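Local coordinates for protein peptidase M3B, oligoendopeptidase F (Enterococcus faecium, PDB 2QR4) that probably cleaves internal bonds of short peptides, as a zinc-dependent metalloendopeptidase of the M3 family built largely from helices, at residues Q175-H178 and G179-G182; N209-A212 and S213-G216; L364-L367 and V368-G372; A443-E446 and H447-H450; I493-F496 and Y497-Y500. One frame throughout, in Å; residues are numbered along the deposited sequence.

The five contacts are a worked example of how short-range side-chain geometry changes with place in a helical fold. Interaction 1 is a surface helix start, held by weak backbone bonds and one weak capping bond. Interactions 2 and 4 are buried helical turns: the first sends hydroxyls to a second subunit, the second is aromatic, with a water-bound carboxylate. Interaction 3 is a partly buried turn beginning the metallopeptidase signature, its two sides contrasting in polarity. Interaction 5 is a 3-10 loop that joins the two buried turns: Tyr-497 OH meets Thr-214 OG1 at 2.8 Å, and Tyr-500 N reaches Glu-446 OE2 at the same distance. Leu-215 and Met-449 also pack directly together, whereas interactions 1 and 3 stand apart.

Interaction 1: Q175-H178 and G179-G182; sequences QLSH and GVYG
Ser-177 O is the acceptor shared by two backbone donors of the first helical turn, Val-180 N and Tyr-181 N. Both bonds are weak; that from Tyr-181 N to Ser-177 O is the shorter, at 3.0 Å, but bent to 133° at the hydrogen. Val-180 N, 3.3 Å from Ser-177 O, is in turn divided between two acceptors, because Ser-177 OG also takes a weak bond from Val-180 N at 3.4 Å. This side-chain bond makes Ser-177 the N-cap of the helix, a standard way of occupying an amide that has no preceding turn to bond to. The torsion explains it: with chi1 at 72° the hydroxyl sits between the backbone N and the carbonyl carbon, facing the amide of Val-180, and OG also lies 3.7 Å from Val-180 CB. Tyr-181 CB also rests 3.4 Å from Ser-177 O, while the phenol is carried off from the cap. Before the cap, the side chain of Gln-175 folds back on its own strand end. Its NE2 donates to Leu-176 O at 3.2 Å, on a lone pair in the carbonyl plane, and also makes a weak bond to Phe-163 O. His-178, next after the N-cap, is tied outward through NE2 to Asn-157 O, its ring edge-to-face with Phe-163. The contact thus converts the end of hairpin strand 173-175 into helix 178-185, with Tyr-181 packed on Phe-197, Leu-200 and Tyr-201 of helix 190-206.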
loop_
_atom_site.group_PDB
_atom_site.type_symbol
_atom_site.label_atom_id
_atom_site.label_comp_id
_atom_site.label_asym_id
_atom_site.label_seq_id
_atom_site.Cartn_x
_atom_site.Cartn_y
_atom_site.Cartn_z
ATOM N N GLN A 175 5.835 6.008 -29.520
ATOM C CA GLN A 175 5.218 5.743 -28.234
ATOM C C GLN A 175 6.268 5.753 -27.130
ATOM O O GLN A 175 7.199 4.953 -27.149
ATOM C CB GLN A 175 4.534 4.374 -28.265
ATOM C CG GLN A 175 4.043 3.894 -26.914
ATOM C CD GLN A 175 2.742 4.552 -26.515
ATOM O OE1 GLN A 175 1.683 4.235 -27.052
ATOM N NE2 GLN A 175 2.814 5.480 -25.566
ATOM N N LEU A 176 6.123 6.663 -26.171
ATOM C CA LEU A 176 6.993 6.679 -24.998
ATOM C C LEU A 176 6.713 5.476 -24.106
ATOM O O LEU A 176 5.567 5.004 -24.014
ATOM C CB LEU A 176 6.762 7.948 -24.185
ATOM C CG LEU A 176 7.762 9.091 -24.102
ATOM C CD1 LEU A 176 8.679 9.163 -25.291
ATOM C CD2 LEU A 176 6.964 10.367 -23.945
ATOM N N SER A 177 7.755 5.017 -23.422
ATOM C CA SER A 177 7.680 3.860 -22.548
ATOM C C SER A 177 8.997 3.763 -21.806
ATOM O O SER A 177 9.964 4.416 -22.184
ATOM C CB SER A 177 7.485 2.582 -23.370
ATOM O OG SER A 177 8.679 2.281 -24.046
ATOM N N HIS A 178 9.039 2.935 -20.765
ATOM C CA HIS A 178 10.275 2.691 -20.021
ATOM C C HIS A 178 11.392 2.123 -20.899
ATOM O O HIS A 178 12.560 2.479 -20.731
ATOM C CB HIS A 178 10.021 1.757 -18.840
ATOM C CG HIS A 178 9.133 2.348 -17.789
ATOM N ND1 HIS A 178 9.422 3.537 -17.155
ATOM C CD2 HIS A 178 7.967 1.909 -17.255
ATOM C CE1 HIS A 178 8.474 3.806 -16.273
ATOM N NE2 HIS A 178 7.579 2.836 -16.318
ATOM N N GLY A 179 11.031 1.246 -21.836
ATOM C CA GLY A 179 12.011 0.625 -22.719
ATOM C C GLY A 179 12.718 1.592 -23.657
ATOM O O GLY A 179 13.886 1.419 -23.982
ATOM N N VAL A 180 12.011 2.628 -24.087
ATOM C CA VAL A 180 12.504 3.513 -25.135
ATOM C C VAL A 180 13.038 4.841 -24.582
ATOM O O VAL A 180 13.810 5.519 -25.248
ATOM C CB VAL A 180 11.378 3.765 -26.162
ATOM C CG1 VAL A 180 11.332 5.193 -26.580
ATOM C CG2 VAL A 180 11.512 2.833 -27.369
ATOM N N TYR A 181 12.649 5.198 -23.357
ATOM C CA TYR A 181 12.951 6.526 -22.810
ATOM C C TYR A 181 14.440 6.873 -22.770
ATOM O O TYR A 181 14.860 7.913 -23.287
ATOM C CB TYR A 181 12.330 6.705 -21.423
ATOM C CG TYR A 181 12.641 8.035 -20.777
ATOM C CD1 TYR A 181 12.008 9.211 -21.192
ATOM C CD2 TYR A 181 13.577 8.121 -19.751
ATOM C CE1 TYR A 181 12.312 10.439 -20.592
ATOM C CE2 TYR A 181 13.882 9.327 -19.154
ATOM C CZ TYR A 181 13.252 10.484 -19.570
ATOM O OH TYR A 181 13.574 11.676 -18.942
ATOM N N GLY A 182 15.232 6.015 -22.145
ATOM C CA GLY A 182 16.685 6.202 -22.105
ATOM C C GLY A 182 17.346 6.440 -23.452
ATOM O O GLY A 182 18.253 7.254 -23.562
#

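Interaction 2: N209-A212 and S213-G216; sequences NTFA and STLG
Phe-211 O and Thr-214 OG1 lie 3.1 Å apart within a regular alpha-helical turn of helix 208-228, where each carbonyl receives the amide four residues on. The same carbonyl takes Leu-215 N at 2.8 Å, so two groups of the next turn crowd onto Phe-211 O. Whether the threonine proton goes there is not settled, because Tyr-497 OH is also a hydrogen-bond partner of Thr-214 OG1. A chi1 of 51° turns that hydroxyl back over the preceding turn, alongside the edge of the Phe-211 ring, and leaves CG2 of Thr-214 3.7 Å from Thr-210 O. Beside it, Thr-214 N donates to Thr-210 O at 2.9 Å.

Further out, some of the polar ends serve the subunit interface. Ser-213 OG bonds Thr-152 OG1 of the second subunit, and Thr-210 OG1 bonds Asp-160 OD2 there. Within the chain, Leu-215 turns instead to Phe-496 and Tyr-497, and Ala-212 packs on Ser-461 and Leu-464. Ser-213 and Thr-210 thus give their hydroxyls to the second subunit, while Phe-211, Ala-212 and Leu-215 pack within the chain. The next backbone bond, Gly-216 N to Ala-212 O, is 2.7 Å long.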
loop_
_atom_site.group_PDB
_atom_site.type_symbol
_atom_site.label_atom_id
_atom_site.label_comp_id
_atom_site.label_asym_id
_atom_site.label_seq_id
_atom_site.Cartn_x
_atom_site.Cartn_y
_atom_site.Cartn_z
ATOM N N ASN A 209 0.596 12.170 -6.177
ATOM C CA ASN A 209 -0.107 11.881 -4.934
ATOM C C ASN A 209 -0.145 10.371 -4.643
ATOM O O ASN A 209 0.050 9.941 -3.513
ATOM C CB ASN A 209 -1.536 12.426 -4.989
ATOM C CG ASN A 209 -1.595 13.932 -5.208
ATOM O OD1 ASN A 209 -2.256 14.399 -6.126
ATOM N ND2 ASN A 209 -0.932 14.691 -4.352
ATOM N N THR A 210 -0.388 9.568 -5.672
ATOM C CA THR A 210 -0.418 8.116 -5.518
ATOM C C THR A 210 0.943 7.558 -5.097
ATOM O O THR A 210 1.046 6.787 -4.139
ATOM C CB THR A 210 -0.883 7.454 -6.816
ATOM O OG1 THR A 210 -2.171 7.977 -7.148
ATOM C CG2 THR A 210 -0.967 5.927 -6.661
ATOM N N PHE A 211 1.986 7.976 -5.800
ATOM C CA PHE A 211 3.351 7.609 -5.452
ATOM C C PHE A 211 3.802 8.107 -4.072
ATOM O O PHE A 211 4.500 7.393 -3.353
ATOM C CB PHE A 211 4.301 8.106 -6.523
ATOM C CG PHE A 211 4.213 7.344 -7.812
ATOM C CD1 PHE A 211 4.389 5.966 -7.832
ATOM C CD2 PHE A 211 3.977 8.001 -9.005
ATOM C CE1 PHE A 211 4.341 5.257 -9.023
ATOM C CE2 PHE A 211 3.915 7.291 -10.199
ATOM C CZ PHE A 211 4.096 5.919 -10.200
ATOM N N ALA A 212 3.392 9.312 -3.685
ATOM C CA ALA A 212 3.708 9.804 -2.342
ATOM C C ALA A 212 3.094 8.866 -1.309
ATOM O O ALA A 212 3.706 8.542 -0.299
ATOM C CB ALA A 212 3.168 11.213 -2.143
ATOM N N SER A 213 1.867 8.455 -1.582
ATOM C CA SER A 213 1.144 7.540 -0.740
ATOM C C SER A 213 1.875 6.198 -0.655
ATOM O O SER A 213 2.118 5.696 0.439
ATOM C CB SER A 213 -0.286 7.369 -1.277
ATOM O OG SER A 213 -1.016 6.418 -0.515
ATOM N N THR A 214 2.245 5.620 -1.794
ATOM C CA THR A 214 2.936 4.301 -1.768
ATOM C C THR A 214 4.300 4.400 -1.101
ATOM O O THR A 214 4.650 3.565 -0.276
ATOM C CB THR A 214 3.071 3.631 -3.173
ATOM O OG1 THR A 214 3.641 4.556 -4.116
ATOM C CG2 THR A 214 1.706 3.186 -3.687
ATOM N N LEU A 215 5.052 5.451 -1.423
ATOM C CA LEU A 215 6.407 5.601 -0.885
ATOM C C LEU A 215 6.365 5.986 0.587
ATOM O O LEU A 215 7.064 5.402 1.409
ATOM C CB LEU A 215 7.212 6.616 -1.695
ATOM C CG LEU A 215 8.649 6.867 -1.244
ATOM C CD1 LEU A 215 9.464 5.545 -1.136
ATOM C CD2 LEU A 215 9.328 7.875 -2.164
ATOM N N GLY A 216 5.525 6.965 0.909
ATOM C CA GLY A 216 5.198 7.303 2.295
ATOM C C GLY A 216 4.864 6.113 3.191
ATOM O O GLY A 216 5.377 5.998 4.310
#

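Interaction 3: L364-L367 and V368-G372; sequences LFTL and VHEMG
The imidazole of His-369 meets Phe-365 O obliquely, and Glu-404 of helix 394-414 touches it from outside the turn. The phenyl ring of Phe-365 has its own neighbour in His-427, the planes at about 45°. The third flat group, the carboxylate of Glu-370, lies alongside Thr-366, with OE1 3.1 Å from Thr-366 CG2 and, without a hydrogen bond, from Thr-366 O. The two side chains point the same way on the exposed side of the helix.

Beneath them the turn is ordinary alpha helix: His-369 N donates to Phe-365 O at 2.8 Å and Glu-370 N to Thr-366 O at the same distance. With CG anti to the backbone N (chi1 -172°), His-369 swings its ring off the turn, while its CB stays 3.1 Å from Phe-365 O. On the apolar side, Leu-367 CG comes 4.4 Å from the selenium of the poorly ordered selenomethionine Met-371.

His-369 and Glu-370 open an HExxH sequence, the signature by which zinc peptidases of this clan generally place metal ligands and a catalytic glutamate on one helix. Helix 361-379 packs on two others: Phe-365 and His-369 face helix 394-414, whereas Leu-367 and Met-371 pack on helix 302-308.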
loop_
_atom_site.group_PDB
_atom_site.type_symbol
_atom_site.label_atom_id
_atom_site.label_comp_id
_atom_site.label_asym_id
_atom_site.label_seq_id
_atom_site.Cartn_x
_atom_site.Cartn_y
_atom_site.Cartn_z
ATOM N N LEU A 364 35.773 -2.396 -24.396
ATOM C CA LEU A 364 37.036 -2.673 -23.721
ATOM C C LEU A 364 36.859 -2.544 -22.206
ATOM O O LEU A 364 37.319 -3.403 -21.437
ATOM C CB LEU A 364 38.123 -1.721 -24.230
ATOM C CG LEU A 364 39.533 -1.846 -23.650
ATOM C CD1 LEU A 364 40.039 -3.265 -23.794
ATOM C CD2 LEU A 364 40.479 -0.865 -24.329
ATOM N N PHE A 365 36.186 -1.473 -21.785
ATOM C CA PHE A 365 35.838 -1.275 -20.378
ATOM C C PHE A 365 34.960 -2.396 -19.816
ATOM O O PHE A 365 35.132 -2.818 -18.667
ATOM C CB PHE A 365 35.161 0.083 -20.186
ATOM C CG PHE A 365 36.130 1.223 -20.122
ATOM C CD1 PHE A 365 36.487 1.912 -21.268
ATOM C CD2 PHE A 365 36.716 1.582 -18.912
ATOM C CE1 PHE A 365 37.390 2.957 -21.203
ATOM C CE2 PHE A 365 37.622 2.616 -18.847
ATOM C CZ PHE A 365 37.959 3.306 -19.994
ATOM N N THR A 366 34.026 -2.864 -20.642
ATOM C CA THR A 366 33.142 -3.956 -20.292
ATOM C C THR A 366 33.947 -5.223 -20.071
ATOM O O THR A 366 33.751 -5.931 -19.081
ATOM C CB THR A 366 32.129 -4.208 -21.416
ATOM O OG1 THR A 366 31.448 -2.985 -21.714
ATOM C CG2 THR A 366 31.114 -5.278 -21.018
ATOM N N LEU A 367 34.853 -5.506 -21.003
ATOM C CA LEU A 367 35.685 -6.693 -20.926
ATOM C C LEU A 367 36.476 -6.707 -19.617
ATOM O O LEU A 367 36.500 -7.701 -18.883
ATOM C CB LEU A 367 36.643 -6.734 -22.112
ATOM C CG LEU A 367 37.541 -7.968 -22.133
ATOM C CD1 LEU A 367 36.695 -9.245 -22.268
ATOM C CD2 LEU A 367 38.585 -7.862 -23.241
ATOM N N VAL A 368 37.110 -5.579 -19.330
ATOM C CA VAL A 368 37.905 -5.420 -18.126
ATOM C C VAL A 368 37.045 -5.457 -16.856
ATOM O O VAL A 368 37.447 -6.030 -15.836
ATOM C CB VAL A 368 38.741 -4.133 -18.220
ATOM C CG1 VAL A 368 38.750 -3.382 -16.905
ATOM C CG2 VAL A 368 40.142 -4.471 -18.704
ATOM N N HIS A 369 35.855 -4.864 -16.945
ATOM C CA HIS A 369 34.849 -4.911 -15.882
ATOM C C HIS A 369 34.422 -6.352 -15.559
ATOM O O HIS A 369 34.274 -6.718 -14.393
ATOM C CB HIS A 369 33.634 -4.066 -16.303
ATOM C CG HIS A 369 32.605 -3.874 -15.229
ATOM N ND1 HIS A 369 31.513 -4.705 -15.086
ATOM C CD2 HIS A 369 32.483 -2.925 -14.270
ATOM C CE1 HIS A 369 30.773 -4.287 -14.074
ATOM N NE2 HIS A 369 31.340 -3.210 -13.561
ATOM N N GLU A 370 34.240 -7.169 -16.593
ATOM C CA GLU A 370 33.799 -8.551 -16.404
ATOM C C GLU A 370 34.886 -9.476 -15.876
ATOM O O GLU A 370 34.620 -10.340 -15.041
ATOM C CB GLU A 370 33.206 -9.117 -17.692
ATOM C CG GLU A 370 31.710 -8.897 -17.813
ATOM C CD GLU A 370 31.236 -8.942 -19.250
ATOM O OE1 GLU A 370 31.755 -8.153 -20.070
ATOM O OE2 GLU A 370 30.343 -9.761 -19.560
HETATM N N MSE A 371 36.106 -9.301 -16.368
HETATM C CA MSE A 371 37.238 -10.061 -15.854
HETATM C C MSE A 371 37.322 -9.898 -14.345
HETATM O O MSE A 371 37.599 -10.849 -13.622
HETATM C CB MSE A 371 38.540 -9.593 -16.500
HETATM C CG MSE A 371 38.502 -9.583 -18.017
HETATM SE SE MSE A 371 40.177 -9.000 -18.829
HETATM C CE MSE A 371 41.215 -10.645 -18.576
ATOM N N GLY A 372 37.068 -8.681 -13.878
ATOM C CA GLY A 372 37.105 -8.378 -12.455
ATOM C C GLY A 372 36.098 -9.176 -11.658
ATOM O O GLY A 372 36.436 -9.744 -10.623
#

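Interaction 4: A443-E446 and H447-H450; sequences AEFE and HFMH
From Ala-443 to His-450 the chain is continuous alpha helix, its amides bonding four residues back, as Met-449 N does to Phe-445 O at 2.9 Å. The side chains of Phe-445, Phe-448 and Met-449 form an apolar cluster on one side. The two phenyl rings are nearly parallel, 23° apart, but so far slid that they barely overlap; their nearest atoms are Phe-445 CE1 and Phe-448 CD2, 3.9 Å apart. Selenomethionine Met-449 makes a Met-aromatic contact: its CG stands over one face of the Phe-445 ring, and Met-449 SE lies 3.8 Å from Phe-445 CE2, obliquely to the ring. A bend at chi3 (-64°) brings the methyl CE of Met-449 back to 4.0 Å from Phe-445 CD2. Tyr-468 of helix 461-476 meets Phe-445 edge-to-face.

On another side, Glu-446 and His-450 run alongside each other. The acid's methylene touches the imidazole, Glu-446 CG being 3.8 Å from His-450 NE2, but the ionisable atoms Glu-446 OE2 and His-450 NE2 stay 4.1 Å apart. Tyr-500 N donates to Glu-446 OE2, which would probably favour the ionised acid, with a water 2.7 Å from Glu-446 OE2 as a likely second donor. That water also lies at the edge of the His-450 ring, so it forms a weak bridge between acid and imidazole, its direction toward His-450 NE2 left open.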
loop_
_atom_site.group_PDB
_atom_site.type_symbol
_atom_site.label_atom_id
_atom_site.label_comp_id
_atom_site.label_asym_id
_atom_site.label_seq_id
_atom_site.Cartn_x
_atom_site.Cartn_y
_atom_site.Cartn_z
ATOM N N ALA A 443 20.711 9.105 -1.829
ATOM C CA ALA A 443 20.912 8.638 -0.460
ATOM C C ALA A 443 20.542 9.714 0.537
ATOM O O ALA A 443 20.004 9.420 1.614
ATOM C CB ALA A 443 22.346 8.155 -0.225
ATOM N N GLU A 444 20.838 10.957 0.173
ATOM C CA GLU A 444 20.516 12.105 1.010
ATOM C C GLU A 444 19.002 12.301 1.091
ATOM O O GLU A 444 18.465 12.556 2.171
ATOM C CB GLU A 444 21.212 13.377 0.501
ATOM C CG GLU A 444 21.103 14.580 1.470
ATOM C CD GLU A 444 21.968 15.787 1.060
ATOM O OE1 GLU A 444 22.821 15.676 0.153
ATOM O OE2 GLU A 444 21.801 16.861 1.660
ATOM N N PHE A 445 18.313 12.158 -0.042
ATOM C CA PHE A 445 16.862 12.291 -0.053
ATOM C C PHE A 445 16.215 11.145 0.709
ATOM O O PHE A 445 15.274 11.346 1.478
ATOM C CB PHE A 445 16.315 12.368 -1.474
ATOM C CG PHE A 445 14.918 12.916 -1.553
ATOM C CD1 PHE A 445 14.657 14.231 -1.202
ATOM C CD2 PHE A 445 13.858 12.109 -1.967
ATOM C CE1 PHE A 445 13.365 14.739 -1.260
ATOM C CE2 PHE A 445 12.565 12.608 -2.038
ATOM C CZ PHE A 445 12.316 13.924 -1.683
ATOM N N GLU A 446 16.720 9.936 0.518
ATOM C CA GLU A 446 16.156 8.802 1.247
ATOM C C GLU A 446 16.193 9.050 2.743
ATOM O O GLU A 446 15.198 8.856 3.438
ATOM C CB GLU A 446 16.859 7.495 0.906
ATOM C CG GLU A 446 16.317 6.297 1.666
ATOM C CD GLU A 446 16.801 4.954 1.099
ATOM O OE1 GLU A 446 17.846 4.924 0.414
ATOM O OE2 GLU A 446 16.133 3.923 1.346
ATOM N N HIS A 447 17.335 9.512 3.241
ATOM C CA HIS A 447 17.461 9.742 4.668
ATOM C C HIS A 447 16.552 10.883 5.106
ATOM O O HIS A 447 15.907 10.801 6.153
ATOM C CB HIS A 447 18.910 10.016 5.070
ATOM C CG HIS A 447 19.143 9.926 6.543
ATOM N ND1 HIS A 447 19.846 10.879 7.248
ATOM C CD2 HIS A 447 18.748 9.002 7.451
ATOM C CE1 HIS A 447 19.889 10.540 8.524
ATOM N NE2 HIS A 447 19.230 9.405 8.674
ATOM N N PHE A 448 16.506 11.940 4.297
ATOM C CA PHE A 448 15.638 13.099 4.560
ATOM C C PHE A 448 14.173 12.671 4.728
ATOM O O PHE A 448 13.495 13.124 5.642
ATOM C CB PHE A 448 15.803 14.134 3.442
ATOM C CG PHE A 448 14.760 15.224 3.438
ATOM C CD1 PHE A 448 14.934 16.375 4.190
ATOM C CD2 PHE A 448 13.619 15.109 2.650
ATOM C CE1 PHE A 448 13.988 17.397 4.165
ATOM C CE2 PHE A 448 12.653 16.123 2.631
ATOM C CZ PHE A 448 12.846 17.273 3.384
HETATM N N MSE A 449 13.698 11.771 3.873
HETATM C CA MSE A 449 12.326 11.280 3.986
HETATM C C MSE A 449 12.066 10.526 5.289
HETATM O O MSE A 449 11.018 10.707 5.900
HETATM C CB MSE A 449 11.961 10.372 2.803
HETATM C CG MSE A 449 11.648 11.122 1.527
HETATM SE SE MSE A 449 11.017 9.905 0.113
HETATM C CE MSE A 449 12.639 8.814 -0.128
ATOM N N HIS A 450 12.996 9.662 5.702
ATOM C CA HIS A 450 12.813 8.919 6.947
ATOM C C HIS A 450 12.828 9.830 8.177
ATOM O O HIS A 450 11.965 9.717 9.049
ATOM C CB HIS A 450 13.862 7.826 7.118
ATOM C CG HIS A 450 13.744 6.704 6.139
ATOM N ND1 HIS A 450 13.116 5.517 6.444
ATOM C CD2 HIS A 450 14.201 6.573 4.871
ATOM C CE1 HIS A 450 13.169 4.711 5.400
ATOM N NE2 HIS A 450 13.825 5.327 4.434
HETATM O O HOH W 1 13.520 3.437 1.596
#

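Interaction 5: I493-F496 and Y497-Y500; sequences IPHF and YYNY
Tyr-497 N and Pro-494 O close a 3-10 turn in the loop between helices 461-476 and 503-520, bonded at 3.0 Å. Next in the series, Tyr-498 N donates to His-495 O at 3.1 Å. Both acceptors are used from above their carbonyl planes and not on a lone pair; for His-495 O the donor stands 67° out of plane. Within 493-496, Phe-496 N makes the equivalent bond to Ile-493 O.

The aromatic contacts follow the same spacing. His-495 and Tyr-498 set their rings obliquely, planes 54° apart and centroids separated by 5.2 Å. The imidazole's CD2 stands over one face of the phenol, 4.0 Å from Tyr-498 CE2. The methyl CG2 of Ile-493 lies over one face of the Phe-496 ring, toward its rim, while Phe-496 itself packs on Leu-215 and Met-449, joining the loop to helices 208-228 and 418-454.

A polar tie carries the loop further: Tyr-498 O is hydrogen-bonded to His-218 NE2, on the same helix as Leu-215. The Tyr-497 ring is stacked with Phe-153 of helix 143-160. The phenol of Tyr-497 is carried back beside the turn by a chi1 of -65°, which leaves Pro-494 O at the ring edge, in the ring plane and 3.8 Å from Tyr-497 CD2.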
loop_
_atom_site.group_PDB
_atom_site.type_symbol
_atom_site.label_atom_id
_atom_site.label_comp_id
_atom_site.label_asym_id
_atom_site.label_seq_id
_atom_site.Cartn_x
_atom_site.Cartn_y
_atom_site.Cartn_z
ATOM N N ILE A 493 11.897 6.482 -8.953
ATOM C CA ILE A 493 13.120 5.776 -8.540
ATOM C C ILE A 493 12.816 4.545 -7.676
ATOM O O ILE A 493 12.485 4.677 -6.511
ATOM C CB ILE A 493 14.027 6.737 -7.764
ATOM C CG1 ILE A 493 14.473 7.873 -8.696
ATOM C CG2 ILE A 493 15.218 6.002 -7.175
ATOM C CD1 ILE A 493 15.217 8.956 -7.984
ATOM N N PRO A 494 12.937 3.344 -8.254
ATOM C CA PRO A 494 12.632 2.065 -7.582
ATOM C C PRO A 494 13.426 1.872 -6.284
ATOM O O PRO A 494 12.948 1.227 -5.346
ATOM C CB PRO A 494 13.074 0.993 -8.611
ATOM C CG PRO A 494 13.148 1.705 -9.930
ATOM C CD PRO A 494 13.448 3.154 -9.628
ATOM N N HIS A 495 14.627 2.434 -6.230
ATOM C CA HIS A 495 15.527 2.179 -5.111
ATOM C C HIS A 495 15.040 2.750 -3.806
ATOM O O HIS A 495 15.486 2.319 -2.744
ATOM C CB HIS A 495 16.936 2.670 -5.412
ATOM C CG HIS A 495 17.635 1.844 -6.441
ATOM N ND1 HIS A 495 17.621 2.159 -7.784
ATOM C CD2 HIS A 495 18.333 0.690 -6.331
ATOM C CE1 HIS A 495 18.303 1.245 -8.452
ATOM N NE2 HIS A 495 18.748 0.347 -7.594
ATOM N N PHE A 496 14.115 3.703 -3.876
ATOM C CA PHE A 496 13.572 4.285 -2.657
ATOM C C PHE A 496 12.658 3.311 -1.943
ATOM O O PHE A 496 12.305 3.552 -0.794
ATOM C CB PHE A 496 12.812 5.568 -2.948
ATOM C CG PHE A 496 13.692 6.729 -3.260
ATOM C CD1 PHE A 496 14.956 6.829 -2.683
ATOM C CD2 PHE A 496 13.258 7.735 -4.114
ATOM C CE1 PHE A 496 15.776 7.915 -2.957
ATOM C CE2 PHE A 496 14.076 8.821 -4.403
ATOM C CZ PHE A 496 15.334 8.914 -3.815
ATOM N N TYR A 497 12.261 2.238 -2.637
ATOM C CA TYR A 497 11.447 1.141 -2.055
ATOM C C TYR A 497 12.317 -0.040 -1.573
ATOM O O TYR A 497 11.822 -1.133 -1.288
ATOM C CB TYR A 497 10.394 0.628 -3.062
ATOM C CG TYR A 497 9.344 1.657 -3.409
ATOM C CD1 TYR A 497 8.162 1.755 -2.665
ATOM C CD2 TYR A 497 9.540 2.554 -4.465
ATOM C CE1 TYR A 497 7.195 2.703 -2.978
ATOM C CE2 TYR A 497 8.574 3.515 -4.783
ATOM C CZ TYR A 497 7.403 3.576 -4.039
ATOM O OH TYR A 497 6.460 4.531 -4.329
ATOM N N TYR A 498 13.621 0.175 -1.508
ATOM C CA TYR A 498 14.498 -0.775 -0.849
ATOM C C TYR A 498 14.614 -0.268 0.580
ATOM O O TYR A 498 13.627 0.194 1.153
ATOM C CB TYR A 498 15.849 -0.822 -1.549
ATOM C CG TYR A 498 15.790 -1.494 -2.909
ATOM C CD1 TYR A 498 14.596 -1.562 -3.622
ATOM C CD2 TYR A 498 16.922 -2.050 -3.485
ATOM C CE1 TYR A 498 14.525 -2.172 -4.865
ATOM C CE2 TYR A 498 16.864 -2.665 -4.735
ATOM C CZ TYR A 498 15.661 -2.718 -5.414
ATOM O OH TYR A 498 15.596 -3.325 -6.642
ATOM N N ASN A 499 15.804 -0.317 1.155
ATOM C CA ASN A 499 15.961 0.069 2.552
ATOM C C ASN A 499 17.376 0.601 2.803
ATOM O O ASN A 499 18.242 -0.102 3.320
ATOM C CB ASN A 499 15.660 -1.143 3.456
ATOM C CG ASN A 499 15.472 -0.763 4.916
ATOM O OD1 ASN A 499 15.361 0.417 5.257
ATOM N ND2 ASN A 499 15.439 -1.765 5.788
ATOM N N TYR A 500 17.616 1.839 2.421
ATOM C CA TYR A 500 18.948 2.396 2.546
ATOM C C TYR A 500 19.965 1.574 1.760
ATOM O O TYR A 500 20.970 1.108 2.290
ATOM C CB TYR A 500 19.333 2.474 4.012
ATOM C CG TYR A 500 18.708 3.646 4.716
ATOM C CD1 TYR A 500 19.243 4.922 4.586
ATOM C CD2 TYR A 500 17.592 3.485 5.515
ATOM C CE1 TYR A 500 18.679 5.995 5.229
ATOM C CE2 TYR A 500 17.026 4.559 6.171
ATOM C CZ TYR A 500 17.576 5.812 6.025
ATOM O OH TYR A 500 17.027 6.890 6.686
#